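Local coordinates for protein Cfl (PDB 7A9J) that probably uses ATP to activate coronafacic acid-like carboxylic acids for ligation, as an AMP-binding family enzyme, and is seen here with an indenone carboxylic acid bound, at residues S239-L244 and V306-G311; K214-P219 and Q331-Q336; G341-H346 and I380-K385; L232-L237 and V262-I267. The protein carries 1 engineered substitution. All blocks are in the same frame, centred on the assembly; numbering follows the deposited sequence. Where two conformers were deposited one is given.

Contact 1. Residues S239-L244 and V306-G311; sequences SPWSIL and VCVAGG. With R4Z (6-ethyl-1-oxidanylidene-indene-4-carboxylic acid), chain B.
The indole of Trp241 overlaps the backbone of Gly310, its six-membered end reaching up to the strand so that CH2 lies 3.4 Å from Gly310 CA. The approach is oblique to the ring, and it can be this close because Gly310 has no side chain to stand between indole and backbone. At the ring edge, near its plane, Val308 O lies 3.8 Å from Trp241 CH2, while Val308 CG1 meets Trp241 CZ2 at 4.2 Å. The first torsion (chi1 -171°) sets CG opposite the backbone N, carrying the indole off the helix toward the strand. One indole face is taken by the ligand: R4Z C03 sits over the ring centre, 3.7 Å above its plane. Gly310 C comes to 3.5 Å from R4Z C04, and Leu244 CD1 packs at 3.5 Å on R4Z C14, the ethyl end. Helix and strand thus form two walls of the acid pocket, bridged by one aromatic side chain. Their segment axes pass 11.1 Å apart at 135°. Trp241 also rests on Ala280 of strand 278-281 and Ser333 of strand 331-335, the two strands that flank 306-311, and Leu244 faces helix 203-214.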
# COMPACT_ATOMS: atom_id res chain seq x y z
N SER A 239 4.54 4.70 -6.14
CA SER A 239 4.34 3.30 -5.67
C SER A 239 3.07 2.70 -6.29
O SER A 239 2.05 3.36 -6.39
CB SER A 239 4.22 3.30 -4.16
OG SER A 239 4.15 1.95 -3.69
N PRO A 240 3.07 1.46 -6.75
CA PRO A 240 1.89 0.92 -7.48
C PRO A 240 0.51 1.07 -6.84
O PRO A 240 -0.43 1.39 -7.55
CB PRO A 240 2.23 -0.60 -7.59
CG PRO A 240 3.68 -0.60 -7.81
CD PRO A 240 4.21 0.51 -6.79
N TRP A 241 0.35 0.86 -5.53
CA TRP A 241 -1.00 1.06 -4.98
C TRP A 241 -1.52 2.49 -5.25
O TRP A 241 -2.68 2.68 -5.59
CB TRP A 241 -1.01 0.79 -3.48
CG TRP A 241 -2.39 0.76 -2.87
CD1 TRP A 241 -3.56 0.37 -3.46
CD2 TRP A 241 -2.69 1.09 -1.52
NE1 TRP A 241 -4.62 0.47 -2.55
CE2 TRP A 241 -4.10 0.92 -1.36
CE3 TRP A 241 -1.91 1.53 -0.44
CZ2 TRP A 241 -4.74 1.20 -0.16
CZ3 TRP A 241 -2.53 1.81 0.74
CH2 TRP A 241 -3.94 1.66 0.86
N SER A 242 -0.67 3.49 -5.07
CA SER A 242 -1.12 4.88 -5.31
C SER A 242 -1.36 5.15 -6.78
O SER A 242 -2.21 5.95 -7.12
CB SER A 242 -0.13 5.86 -4.77
OG SER A 242 -0.15 5.86 -3.36
N ILE A 243 -0.58 4.52 -7.67
CA ILE A 243 -0.86 4.68 -9.10
C ILE A 243 -2.27 4.21 -9.42
O ILE A 243 -3.07 4.91 -10.06
CB ILE A 243 0.18 3.89 -9.91
CG1 ILE A 243 1.55 4.45 -9.66
CG2 ILE A 243 -0.27 3.82 -11.41
CD1 ILE A 243 2.72 3.65 -10.29
N LEU A 244 -2.63 3.02 -8.89
CA LEU A 244 -3.94 2.48 -9.14
C LEU A 244 -5.01 3.33 -8.50
O LEU A 244 -6.08 3.50 -9.10
CB LEU A 244 -4.01 1.05 -8.60
CG LEU A 244 -3.10 0.04 -9.31
CD1 LEU A 244 -3.33 -1.38 -8.62
CD2 LEU A 244 -3.40 -0.11 -10.77
N VAL A 306 -13.41 8.76 4.98
CA VAL A 306 -13.28 7.31 4.79
C VAL A 306 -11.80 7.03 4.70
O VAL A 306 -11.13 7.55 3.81
CB VAL A 306 -14.01 6.83 3.53
CG1 VAL A 306 -13.72 5.33 3.26
CG2 VAL A 306 -15.50 7.03 3.68
N CYS A 307 -11.27 6.24 5.63
CA CYS A 307 -9.84 5.93 5.66
C CYS A 307 -9.60 4.45 5.37
O CYS A 307 -10.30 3.59 5.92
CB CYS A 307 -9.25 6.28 7.04
SG CYS A 307 -9.41 8.10 7.31
N VAL A 308 -8.60 4.16 4.54
CA VAL A 308 -8.33 2.81 4.06
C VAL A 308 -6.87 2.48 4.38
O VAL A 308 -5.96 3.04 3.76
CB VAL A 308 -8.61 2.64 2.56
CG1 VAL A 308 -8.25 1.20 2.13
CG2 VAL A 308 -10.09 2.98 2.20
N ALA A 309 -6.66 1.50 5.27
CA ALA A 309 -5.31 1.08 5.64
C ALA A 309 -4.91 -0.06 4.70
O ALA A 309 -5.63 -1.05 4.59
CB ALA A 309 -5.27 0.56 7.11
N GLY A 310 -3.75 0.04 4.10
CA GLY A 310 -3.40 -0.88 3.02
C GLY A 310 -2.19 -1.71 3.36
O GLY A 310 -1.20 -1.17 3.83
N GLY A 311 -2.26 -3.02 3.05
CA GLY A 311 -1.13 -3.93 3.12
C GLY A 311 -1.34 -5.39 2.73
O GLY A 311 -1.95 -5.75 1.69
C13 R4Z B . -0.81 -3.85 -5.71
C15 R4Z B . -2.21 -3.48 -3.63
C02 R4Z B . -3.50 -2.97 -1.43
C03 R4Z B . -3.27 -2.49 -0.15
C04 R4Z B . -1.75 -2.32 -0.05
C05 R4Z B . -2.37 -3.09 -2.31
C06 R4Z B . -1.25 -2.68 -1.55
C07 R4Z B . -0.00 -2.67 -2.17
C08 R4Z B . 1.23 -2.24 -1.36
C11 R4Z B . 0.14 -3.04 -3.50
C12 R4Z B . -0.96 -3.45 -4.26
C14 R4Z B . -0.68 -2.60 -6.62
O01 R4Z B . -4.61 -3.27 -1.79
O09 R4Z B . 2.28 -1.96 -2.01
O10 R4Z B . 1.23 -2.17 -0.09

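Contact 2. Residues K214-P219 and Q331-Q336; sequences KVTINP and QSSYGQ. With R4Z (6-ethyl-1-oxidanylidene-indene-4-carboxylic acid), chain B.
This is a water-mediated contact between the loop that follows helix 203-214 and strand 331-335, beside the ketone end of the bound acid. Direct approaches support that reading: Thr216 O stays 4.4 Å from Gln331 OE1, too far for a direct bond, and Thr216 CG2 is no nearer to Ser333 OG, whereas three waters link the loop to the strand. Water 1 donates to Thr216 O at 2.6 Å and to Gln331 OE1 at 2.7 Å, and accepts from Asn218 N. Water 3 accepts from Gln331 NE2 at 2.9 Å and donates to Asn218 O at 2.8 Å, so both ends of one side-chain amide are tied to the loop. Gln331 OE1 is shared with Tyr345 OH. The loop itself opens with a type I beta turn from Lys214 to Ile217, and Asn218 ND2 folds back over it to Val215 O at 2.8 Å, the donor standing above the carbonyl plane. Nearer the pocket, water 2 donates to Thr216 OG1, an atom also bonded to Thr213 O. The same water donates to Ser333 OG at 2.8 Å and probably helps to orient that hydroxyl, which donates in turn to R4Z O01 at 2.7 Å. Ser333 OG lies opposite its backbone N (chi1 -177°), which carries it to the ketone.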
# COMPACT_ATOMS: atom_id res chain seq x y z
N LYS A 214 -11.17 0.61 -8.01
CA LYS A 214 -12.37 1.45 -7.99
C LYS A 214 -13.37 1.01 -6.93
O LYS A 214 -13.94 1.88 -6.26
CB LYS A 214 -13.10 1.42 -9.35
CG LYS A 214 -12.41 2.35 -10.35
CD LYS A 214 -13.01 2.11 -11.79
CE LYS A 214 -14.49 2.28 -11.92
NZ LYS A 214 -14.82 2.25 -13.42
N VAL A 215 -13.54 -0.32 -6.74
CA VAL A 215 -14.48 -0.88 -5.74
C VAL A 215 -14.09 -0.50 -4.31
O VAL A 215 -14.92 -0.56 -3.41
CB VAL A 215 -14.56 -2.47 -5.89
CG1 VAL A 215 -15.56 -3.10 -4.88
CG2 VAL A 215 -14.99 -2.78 -7.30
N THR A 216 -12.82 -0.17 -4.08
CA THR A 216 -12.34 0.17 -2.75
C THR A 216 -12.33 1.66 -2.46
O THR A 216 -12.01 2.04 -1.31
CB THR A 216 -10.91 -0.37 -2.50
OG1 THR A 216 -9.95 0.45 -3.14
CG2 THR A 216 -10.77 -1.86 -2.99
N ILE A 217 -12.77 2.49 -3.40
CA ILE A 217 -12.73 3.93 -3.14
C ILE A 217 -14.16 4.41 -3.03
O ILE A 217 -14.83 4.66 -4.06
CB ILE A 217 -12.02 4.71 -4.25
CG1 ILE A 217 -10.62 4.15 -4.50
CG2 ILE A 217 -12.00 6.26 -3.86
CD1 ILE A 217 -9.87 4.89 -5.61
N ASN A 218 -14.62 4.62 -1.80
CA ASN A 218 -16.04 4.84 -1.51
C ASN A 218 -16.17 5.99 -0.53
O ASN A 218 -16.56 5.81 0.63
CB ASN A 218 -16.69 3.54 -0.99
CG ASN A 218 -16.56 2.42 -1.94
OD1 ASN A 218 -17.13 2.46 -3.03
ND2 ASN A 218 -15.82 1.35 -1.54
N PRO A 219 -15.92 7.23 -0.99
CA PRO A 219 -16.17 8.38 -0.12
C PRO A 219 -17.64 8.47 0.22
O PRO A 219 -18.51 8.05 -0.55
CB PRO A 219 -15.74 9.60 -0.99
CG PRO A 219 -15.65 9.08 -2.41
CD PRO A 219 -15.56 7.58 -2.38
N GLN A 331 -11.23 1.20 7.17
CA GLN A 331 -11.38 0.17 6.17
C GLN A 331 -9.99 -0.39 5.92
O GLN A 331 -9.00 0.25 6.24
CB GLN A 331 -11.99 0.74 4.87
CG GLN A 331 -13.32 1.43 5.19
CD GLN A 331 -14.10 1.83 3.92
OE1 GLN A 331 -13.60 1.67 2.82
NE2 GLN A 331 -15.33 2.23 4.10
N SER A 332 -9.93 -1.52 5.23
CA SER A 332 -8.61 -1.98 4.84
C SER A 332 -8.66 -2.58 3.45
O SER A 332 -9.68 -3.03 2.97
CB SER A 332 -8.02 -3.03 5.86
OG SER A 332 -8.89 -4.15 5.98
N SER A 333 -7.47 -2.60 2.85
CA SER A 333 -7.30 -3.17 1.53
C SER A 333 -6.11 -4.11 1.60
O SER A 333 -5.14 -3.84 2.31
CB SER A 333 -7.10 -2.00 0.48
OG SER A 333 -7.01 -2.55 -0.82
N TYR A 334 -6.22 -5.24 0.96
CA TYR A 334 -5.20 -6.26 1.04
C TYR A 334 -4.85 -6.62 -0.39
O TYR A 334 -5.73 -7.01 -1.15
CB TYR A 334 -5.75 -7.46 1.79
CG TYR A 334 -4.90 -8.73 1.87
CD1 TYR A 334 -4.82 -9.61 0.80
CD2 TYR A 334 -4.28 -9.08 3.06
CE1 TYR A 334 -4.11 -10.84 0.93
CE2 TYR A 334 -3.53 -10.26 3.17
CZ TYR A 334 -3.48 -11.15 2.11
OH TYR A 334 -2.76 -12.36 2.24
N GLY A 335 -3.59 -6.51 -0.75
CA GLY A 335 -3.25 -6.80 -2.14
C GLY A 335 -1.76 -6.70 -2.32
O GLY A 335 -1.02 -6.33 -1.40
N GLN A 336 -1.33 -7.06 -3.52
CA GLN A 336 0.10 -6.97 -3.80
C GLN A 336 0.29 -6.92 -5.32
O GLN A 336 -0.58 -7.29 -6.10
CB GLN A 336 0.87 -8.16 -3.21
CG GLN A 336 0.44 -9.49 -3.77
CD GLN A 336 1.10 -10.66 -2.99
OE1 GLN A 336 0.52 -11.18 -2.05
NE2 GLN A 336 2.32 -11.02 -3.37
C13 R4Z B . -0.81 -3.85 -5.71
C15 R4Z B . -2.21 -3.48 -3.63
C02 R4Z B . -3.50 -2.97 -1.43
C03 R4Z B . -3.27 -2.49 -0.15
C04 R4Z B . -1.75 -2.32 -0.05
C05 R4Z B . -2.37 -3.09 -2.31
C06 R4Z B . -1.25 -2.68 -1.55
C07 R4Z B . -0.00 -2.67 -2.17
C08 R4Z B . 1.23 -2.24 -1.36
C11 R4Z B . 0.14 -3.04 -3.50
C12 R4Z B . -0.96 -3.45 -4.26
C14 R4Z B . -0.68 -2.60 -6.62
O01 R4Z B . -4.61 -3.27 -1.79
O09 R4Z B . 2.28 -1.96 -2.01
O10 R4Z B . 1.23 -2.17 -0.09
O HOH W 1 -13.44 3.20 0.55
O HOH W 2 -7.35 -0.17 -2.28
O HOH W 3 -17.22 3.84 2.54

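Contact 3. Residues G341-H346 and I380-K385; sequences GPVIYH and IRSPAK. With R4Z (6-ethyl-1-oxidanylidene-indene-4-carboxylic acid), chain B.
Ahead of Val343, whose two methyls meet Ser382 and Ile380, segment 341-346 begins at the ligand. Gly341 CA passes 3.9 Å from R4Z C13, and the ring of Pro342 follows with CB 3.3 Å from the ketone oxygen R4Z O01; the proline's CB points away from 380-385, and it also packs on Ser333 and Thr213. At Val343 the side chain points toward 380-385. With CG1 set opposite the carbonyl carbon (chi1 -68°), the branches divide the work: CG1 lies 3.9 Å from Ser382 CB, while CG2 reaches Ile380 CD1 at 4.0 Å, the two side chains meeting tip to tip. Ile344 adds its far end, CD1 touching Ile380 CD1 at 3.9 Å as the side chains cross. That two successive residues both serve Ile380 is consistent with a classic beta bulge, in which Val343 and Ile344 both face Tyr334 of strand 331-335 and pair with it by backbone bonds. Tyr334 also packs on Ile344 and Ile380, completing an apolar cluster between strands 342-346 and 376-381. The chain beyond Ile380 is shaped by its own bonds. Ser382 OG accepts from Ala384 N at 3.0 Å (N-H...O angle 150°), an ST turn, and is bonded as well to Leu339 O just before the first segment. Lys385 NZ curls back to Ser382 O at 2.9 Å, tilted 30° from the carbonyl plane, and has a second partner in Ser400 O.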
# COMPACT_ATOMS: atom_id res chain seq x y z
N GLY A 341 -3.62 -5.93 -8.36
CA GLY A 341 -4.14 -4.89 -7.54
C GLY A 341 -4.63 -5.38 -6.18
O GLY A 341 -4.32 -6.45 -5.74
N PRO A 342 -5.38 -4.53 -5.49
CA PRO A 342 -6.15 -4.96 -4.32
C PRO A 342 -7.01 -6.18 -4.68
O PRO A 342 -7.69 -6.21 -5.72
CB PRO A 342 -7.06 -3.76 -4.01
CG PRO A 342 -6.38 -2.60 -4.79
CD PRO A 342 -5.89 -3.27 -6.06
N VAL A 343 -7.07 -7.15 -3.75
CA VAL A 343 -7.94 -8.29 -4.02
C VAL A 343 -8.95 -8.55 -2.92
O VAL A 343 -9.93 -9.25 -3.16
CB VAL A 343 -7.11 -9.57 -4.26
CG1 VAL A 343 -6.35 -9.39 -5.62
CG2 VAL A 343 -6.12 -9.85 -3.11
N ILE A 344 -8.70 -8.11 -1.70
CA ILE A 344 -9.60 -8.35 -0.59
C ILE A 344 -9.80 -7.02 0.12
O ILE A 344 -8.84 -6.28 0.34
CB ILE A 344 -9.04 -9.44 0.36
CG1 ILE A 344 -9.05 -10.78 -0.34
CG2 ILE A 344 -9.92 -9.51 1.62
CD1 ILE A 344 -8.12 -11.89 0.33
N TYR A 345 -11.04 -6.71 0.42
CA TYR A 345 -11.39 -5.40 0.91
C TYR A 345 -12.28 -5.51 2.13
O TYR A 345 -13.28 -6.24 2.10
CB TYR A 345 -12.07 -4.66 -0.23
CG TYR A 345 -12.77 -3.36 0.11
CD1 TYR A 345 -12.13 -2.37 0.83
CD2 TYR A 345 -14.07 -3.14 -0.33
CE1 TYR A 345 -12.77 -1.15 1.14
CE2 TYR A 345 -14.75 -1.94 -0.02
CZ TYR A 345 -14.08 -0.95 0.71
OH TYR A 345 -14.74 0.24 0.98
N HIS A 346 -11.92 -4.79 3.19
CA HIS A 346 -12.72 -4.79 4.40
C HIS A 346 -13.37 -3.42 4.52
O HIS A 346 -12.70 -2.44 4.87
CB HIS A 346 -11.87 -5.12 5.62
CG HIS A 346 -12.69 -5.64 6.74
ND1 HIS A 346 -14.00 -5.24 6.92
CD2 HIS A 346 -12.43 -6.58 7.69
CE1 HIS A 346 -14.51 -5.92 7.95
NE2 HIS A 346 -13.59 -6.76 8.40
N ILE A 380 -4.82 -17.20 -3.63
CA ILE A 380 -5.62 -16.19 -4.33
C ILE A 380 -5.31 -16.25 -5.82
O ILE A 380 -4.15 -16.34 -6.22
CB ILE A 380 -5.38 -14.75 -3.81
CG1 ILE A 380 -5.71 -14.68 -2.31
CG2 ILE A 380 -6.27 -13.72 -4.62
CD1 ILE A 380 -5.15 -13.43 -1.68
N ARG A 381 -6.36 -16.17 -6.63
CA ARG A 381 -6.22 -15.87 -8.05
C ARG A 381 -6.97 -14.57 -8.36
O ARG A 381 -8.13 -14.41 -7.96
CB ARG A 381 -6.73 -17.05 -8.89
CG ARG A 381 -6.35 -16.97 -10.35
CD ARG A 381 -6.30 -18.43 -10.90
NE ARG A 381 -7.61 -19.08 -10.77
CZ ARG A 381 -7.83 -20.37 -10.98
NH1 ARG A 381 -6.83 -21.17 -11.32
NH2 ARG A 381 -9.06 -20.86 -10.84
N SER A 382 -6.31 -13.67 -9.04
CA SER A 382 -6.87 -12.33 -9.26
C SER A 382 -7.38 -12.16 -10.70
O SER A 382 -6.83 -12.78 -11.62
CB SER A 382 -5.81 -11.26 -8.95
OG SER A 382 -6.25 -9.99 -9.44
N PRO A 383 -8.45 -11.38 -10.91
CA PRO A 383 -8.86 -11.08 -12.29
C PRO A 383 -7.91 -10.14 -13.00
O PRO A 383 -7.98 -10.03 -14.23
CB PRO A 383 -10.25 -10.44 -12.13
CG PRO A 383 -10.15 -9.71 -10.81
CD PRO A 383 -9.33 -10.71 -9.94
N ALA A 384 -7.03 -9.47 -12.26
CA ALA A 384 -5.97 -8.68 -12.89
C ALA A 384 -4.74 -9.58 -13.01
O ALA A 384 -3.98 -9.77 -12.06
CB ALA A 384 -5.69 -7.41 -12.10
N LYS A 385 -4.59 -10.16 -14.19
CA LYS A 385 -3.52 -11.10 -14.48
C LYS A 385 -2.28 -10.36 -14.95
O LYS A 385 -2.27 -9.79 -16.06
CB LYS A 385 -3.96 -12.09 -15.54
CG LYS A 385 -5.29 -12.67 -15.30
CD LYS A 385 -5.15 -13.84 -14.40
CE LYS A 385 -6.45 -14.62 -14.40
NZ LYS A 385 -6.47 -15.23 -13.06
C13 R4Z B . -0.81 -3.85 -5.71
C15 R4Z B . -2.21 -3.48 -3.63
C02 R4Z B . -3.50 -2.97 -1.43
C03 R4Z B . -3.27 -2.49 -0.15
C04 R4Z B . -1.75 -2.32 -0.05
C05 R4Z B . -2.37 -3.09 -2.31
C06 R4Z B . -1.25 -2.68 -1.55
C07 R4Z B . -0.00 -2.67 -2.17
C08 R4Z B . 1.23 -2.24 -1.36
C11 R4Z B . 0.14 -3.04 -3.50
C12 R4Z B . -0.96 -3.45 -4.26
C14 R4Z B . -0.68 -2.60 -6.62
O01 R4Z B . -4.61 -3.27 -1.79
O09 R4Z B . 2.28 -1.96 -2.01
O10 R4Z B . 1.23 -2.17 -0.09

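Contact 4. Residues L232-L237 and V262-I267; sequences LSLVDL and VDIENI
Leu234 CD2 is the atom on which this contact turns, because both isoleucines of 262-267 come to it. Ile267 CD1 lies 3.7 Å from Leu234 CD2, and Ile264 CG1 lies 4.0 Å from the same methyl; each isoleucine crosses the leucine at a slant. Ile264 reaches further along the chain, its CD1 ending 3.9 Å from Leu234 O, so it covers backbone as well as side chain. The two arrive by different torsions. Ile264 sets CG1 opposite its carbonyl carbon and is extended beyond that, whereas Ile267 sets CG1 opposite its backbone N (chi1 -179°) and then bends at chi2 (67°) to bring CD1 onto the leucine. A shell further out, Asn266 breaks the helical path between them: it closes helix 261-265 through Asn266 N to Val262 O at 3.0 Å, and occupies the N-cap position of helix 267-274. Thr270 OG1 holds this corner by bonding both Asp263 O and Asn266 O. On the other side, Leu234 is fixed by backbone pairing with Ala280, and Val235 N makes a weak bond to Ser233 OG (3.4 Å). Ser233 and Val235 point away from the isoleucines and pack on helix 240-251. Leu234, just past strand 230-233 and beside strand 278-281, packs against the junction of helices 261-265 and 267-274 and against helix 283-294, where Asn285 meets Leu234 and Ile289 meets Ile267.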
# COMPACT_ATOMS: atom_id res chain seq x y z
N LEU A 232 -7.09 11.18 -1.24
CA LEU A 232 -5.70 11.36 -0.86
C LEU A 232 -5.08 9.99 -0.66
O LEU A 232 -5.66 9.13 0.04
CB LEU A 232 -5.57 12.15 0.44
CG LEU A 232 -4.24 12.18 1.13
CD1 LEU A 232 -3.21 12.81 0.20
CD2 LEU A 232 -4.35 12.93 2.52
N SER A 233 -3.92 9.78 -1.24
CA SER A 233 -3.14 8.59 -0.87
C SER A 233 -1.84 9.03 -0.22
O SER A 233 -1.06 9.78 -0.84
CB SER A 233 -2.84 7.69 -2.08
OG SER A 233 -1.99 6.61 -1.64
N LEU A 234 -1.59 8.56 1.02
CA LEU A 234 -0.37 8.94 1.71
C LEU A 234 0.83 8.14 1.21
O LEU A 234 1.98 8.52 1.51
CB LEU A 234 -0.54 8.73 3.22
CG LEU A 234 -1.64 9.66 3.76
CD1 LEU A 234 -1.92 9.31 5.20
CD2 LEU A 234 -1.19 11.13 3.68
N VAL A 235 0.61 7.09 0.43
CA VAL A 235 1.72 6.33 -0.12
C VAL A 235 2.21 7.09 -1.36
O VAL A 235 1.38 7.60 -2.09
CB VAL A 235 1.22 4.94 -0.49
CG1 VAL A 235 2.26 4.24 -1.33
CG2 VAL A 235 0.89 4.13 0.85
N ASP A 236 3.52 7.20 -1.56
CA ASP A 236 4.04 7.92 -2.72
C ASP A 236 3.36 7.50 -4.02
O ASP A 236 3.14 6.31 -4.28
CB ASP A 236 5.56 7.72 -2.91
CG ASP A 236 6.40 8.15 -1.71
OD1 ASP A 236 5.99 9.04 -0.93
OD2 ASP A 236 7.51 7.62 -1.60
N LEU A 237 3.14 8.51 -4.89
CA LEU A 237 2.51 8.25 -6.18
C LEU A 237 3.40 7.42 -7.11
O LEU A 237 2.91 6.85 -8.08
CB LEU A 237 2.15 9.61 -6.85
CG LEU A 237 1.50 9.55 -8.24
CD1 LEU A 237 0.23 8.69 -8.26
CD2 LEU A 237 1.22 11.07 -8.61
N VAL A 262 6.99 17.20 3.18
CA VAL A 262 6.81 18.13 4.28
C VAL A 262 5.35 18.20 4.68
O VAL A 262 5.01 18.27 5.88
CB VAL A 262 7.37 19.51 3.90
CG1 VAL A 262 6.80 20.56 4.85
CG2 VAL A 262 8.86 19.45 4.05
N ASP A 263 4.45 18.14 3.69
CA ASP A 263 3.02 18.16 4.00
C ASP A 263 2.67 16.98 4.89
O ASP A 263 1.83 17.11 5.79
CB ASP A 263 2.16 18.09 2.74
CG ASP A 263 2.36 19.28 1.81
OD1 ASP A 263 2.21 19.07 0.60
OD2 ASP A 263 2.68 20.40 2.29
N ILE A 264 3.27 15.82 4.61
CA ILE A 264 2.89 14.63 5.37
C ILE A 264 3.56 14.58 6.73
O ILE A 264 2.97 14.06 7.70
CB ILE A 264 3.18 13.39 4.52
CG1 ILE A 264 2.18 13.33 3.40
CG2 ILE A 264 2.98 12.08 5.36
CD1 ILE A 264 2.50 12.28 2.33
N GLU A 265 4.76 15.13 6.86
CA GLU A 265 5.30 15.38 8.20
C GLU A 265 4.37 16.27 9.01
O GLU A 265 4.29 16.13 10.23
CB GLU A 265 6.70 16.01 8.12
CG GLU A 265 7.75 15.10 7.50
CD GLU A 265 9.02 15.85 7.03
OE1 GLU A 265 9.91 15.17 6.45
OE2 GLU A 265 9.13 17.09 7.23
N ASN A 266 3.65 17.19 8.37
CA ASN A 266 2.72 18.02 9.12
C ASN A 266 1.28 17.58 8.86
O ASN A 266 0.40 18.42 8.66
CB ASN A 266 2.97 19.49 8.75
CG ASN A 266 4.31 19.97 9.25
OD1 ASN A 266 5.25 20.15 8.46
ND2 ASN A 266 4.42 20.17 10.56
N ILE A 267 1.04 16.26 8.93
CA ILE A 267 -0.17 15.69 8.35
C ILE A 267 -1.42 16.21 9.04
O ILE A 267 -2.45 16.42 8.39
CB ILE A 267 -0.12 14.14 8.34
CG1 ILE A 267 -1.40 13.55 7.69
CG2 ILE A 267 0.09 13.59 9.76
CD1 ILE A 267 -1.47 13.87 6.21

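Contacts 1, 2 and 3 all touch R4Z and follow adjacent strands: 306-311 lies parallel to 331-335, which runs antiparallel to 342-346. Contacts 1 and 2 are closest, with centres about 7 Å apart and Ala309 N bonded to Gln331 O at 2.8 Å. Contact 3 lies about 10 Å from contact 2 and about 13 Å from contact 1, centre to centre; Leu244 CD1 packs on Gly341 CA at 3.8 Å, joining two pocket walls. Contact 4 is set back, the side chain of Leu234 being about 12 Å from the ligand. It still connects to the pocket helix, Ile243 CG1 packing 3.2 Å from Leu237 O. Contacts 3 and 4 lie on opposite sides of the chain's centre, their own centres about 25 Å apart.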